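Local coordinates for single-stranded-DNA-specific exonuclease RecJ (Thermus thermophilus, PDB 2ZXR), which degrades single-stranded DNA in the 5' to 3' direction as a metal-dependent exonuclease, with no detectable activity on single-stranded RNA, at residues T87-L92 / K283-L288. Numbering follows the deposited sequence.
Sequences TGTAIL and KALRLL
With CG beside its backbone N (chi1 -57°), Leu-288 carries CD1 to the methyl of Thr-87, CG2 to CD1 3.9 Å; Leu-285, its CG anti to the backbone N (chi1 180°), brings CD1 to 3.4 Å from Thr-89 OG1, the two side chains crossing at about a right angle. Between these flanking contacts the backbones come nearest: Ala-90 is directed toward segment 283-288, and its CB lies 3.8 Å from Leu-288 CB and 4.4 Å from Leu-285 CD1. The helix axes approach to 9.5 Å and cross at -41°, with the two helices running in broadly the same direction. No hydrogen bond spans the segments, and the interface is van der Waals. Thr-87 turns its own hydroxyl back to Ala-83 O, one turn earlier. Beyond the apolar patch, Leu-288 O accepts a hydrogen bond from Arg-94 NE of helix 83-98, a polar link between the two helices. The contact borders the metal site: the Leu-285 side chain is about 6 Å from that of the manganese ligand Asp-80. Helix 83-98 follows strand 74-78 of the parallel DHH-domain sheet and carries the metal ligand Asp-84 in its first turn; helices 187-201 and 211-220 also pack on it, while helix 293-321 covers Leu-287 of helix 281-289.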
loop_
_atom_site.group_PDB
_atom_site.type_symbol
_atom_site.label_atom_id
_atom_site.label_comp_id
_atom_site.label_asym_id
_atom_site.label_seq_id
_atom_site.Cartn_x
_atom_site.Cartn_y
_atom_site.Cartn_z
ATOM N N THR A 87 17.408 5.320 -14.369
ATOM C CA THR A 87 18.104 5.913 -13.243
ATOM C C THR A 87 19.303 5.036 -12.916
ATOM O O THR A 87 20.363 5.543 -12.548
ATOM C CB THR A 87 17.182 6.101 -12.009
ATOM O OG1 THR A 87 16.557 4.864 -11.666
ATOM C CG2 THR A 87 16.125 7.164 -12.300
ATOM N N GLY A 88 19.138 3.725 -13.088
ATOM C CA GLY A 88 20.221 2.802 -12.842
ATOM C C GLY A 88 21.371 3.043 -13.830
ATOM O O GLY A 88 22.538 3.022 -13.442
ATOM N N THR A 89 21.092 3.255 -15.114
ATOM C CA THR A 89 22.236 3.498 -15.994
ATOM C C THR A 89 22.843 4.892 -15.722
ATOM O O THR A 89 24.061 5.063 -15.800
ATOM C CB THR A 89 21.946 3.239 -17.538
ATOM O OG1 THR A 89 21.717 4.460 -18.227
ATOM C CG2 THR A 89 20.807 2.309 -17.749
ATOM N N ALA A 90 22.025 5.873 -15.333
ATOM C CA ALA A 90 22.586 7.180 -15.030
ATOM C C ALA A 90 23.562 7.028 -13.864
ATOM O O ALA A 90 24.605 7.662 -13.848
ATOM C CB ALA A 90 21.493 8.193 -14.693
ATOM N N ILE A 91 23.237 6.166 -12.907
ATOM C CA ILE A 91 24.109 5.963 -11.771
ATOM C C ILE A 91 25.438 5.375 -12.231
ATOM O O ILE A 91 26.495 5.882 -11.890
ATOM C CB ILE A 91 23.468 4.997 -10.713
ATOM C CG1 ILE A 91 22.384 5.728 -9.923
ATOM C CG2 ILE A 91 24.531 4.475 -9.723
ATOM C CD1 ILE A 91 21.476 4.745 -9.158
ATOM N N LEU A 92 25.384 4.293 -12.999
ATOM C CA LEU A 92 26.613 3.677 -13.448
ATOM C C LEU A 92 27.404 4.556 -14.390
ATOM O O LEU A 92 28.627 4.618 -14.266
ATOM C CB LEU A 92 26.314 2.315 -14.081
ATOM C CG LEU A 92 25.837 1.354 -12.978
ATOM C CD1 LEU A 92 25.165 0.165 -13.583
ATOM C CD2 LEU A 92 27.012 0.921 -12.125
ATOM N N LYS A 283 15.927 11.081 -24.374
ATOM C CA LYS A 283 15.570 12.363 -23.782
ATOM C C LYS A 283 15.608 12.291 -22.263
ATOM O O LYS A 283 16.165 13.183 -21.591
ATOM C CB LYS A 283 14.162 12.768 -24.211
ATOM C CG LYS A 283 14.075 13.852 -25.278
ATOM C CD LYS A 283 14.827 13.496 -26.508
ATOM C CE LYS A 283 14.612 14.562 -27.585
ATOM N NZ LYS A 283 13.165 14.764 -27.886
ATOM N N ALA A 284 14.988 11.247 -21.715
ATOM C CA ALA A 284 14.960 11.100 -20.255
ATOM C C ALA A 284 16.370 10.823 -19.743
ATOM O O ALA A 284 16.819 11.456 -18.783
ATOM C CB ALA A 284 14.001 9.964 -19.833
ATOM N N LEU A 285 17.069 9.887 -20.386
ATOM C CA LEU A 285 18.411 9.568 -19.944
ATOM C C LEU A 285 19.270 10.831 -19.947
ATOM O O LEU A 285 19.951 11.122 -18.965
ATOM C CB LEU A 285 19.057 8.492 -20.825
ATOM C CG LEU A 285 20.491 8.100 -20.419
ATOM C CD1 LEU A 285 20.521 7.599 -18.979
ATOM C CD2 LEU A 285 21.015 7.011 -21.355
ATOM N N ARG A 286 19.217 11.597 -21.031
ATOM C CA ARG A 286 20.028 12.815 -21.104
ATOM C C ARG A 286 19.673 13.795 -19.973
ATOM O O ARG A 286 20.545 14.461 -19.421
ATOM C CB ARG A 286 19.855 13.485 -22.488
ATOM C CG ARG A 286 20.672 14.757 -22.733
ATOM C CD ARG A 286 22.203 14.523 -22.597
ATOM N NE ARG A 286 22.917 15.803 -22.615
ATOM C CZ ARG A 286 24.177 16.008 -22.221
ATOM N NH1 ARG A 286 24.935 15.014 -21.765
ATOM N NH2 ARG A 286 24.668 17.241 -22.243
ATOM N N LEU A 287 18.397 13.868 -19.608
ATOM C CA LEU A 287 18.017 14.778 -18.557
ATOM C C LEU A 287 18.767 14.408 -17.275
ATOM O O LEU A 287 19.172 15.284 -16.520
ATOM C CB LEU A 287 16.497 14.728 -18.317
ATOM C CG LEU A 287 16.000 15.524 -17.086
ATOM C CD1 LEU A 287 16.120 17.040 -17.333
ATOM C CD2 LEU A 287 14.557 15.148 -16.771
ATOM N N LEU A 288 18.970 13.114 -17.057
ATOM C CA LEU A 288 19.628 12.613 -15.844
ATOM C C LEU A 288 21.163 12.707 -15.864
ATOM O O LEU A 288 21.809 12.642 -14.800
ATOM C CB LEU A 288 19.218 11.143 -15.592
ATOM C CG LEU A 288 17.706 10.906 -15.464
ATOM C CD1 LEU A 288 17.413 9.451 -15.203
ATOM C CD2 LEU A 288 17.164 11.759 -14.344
#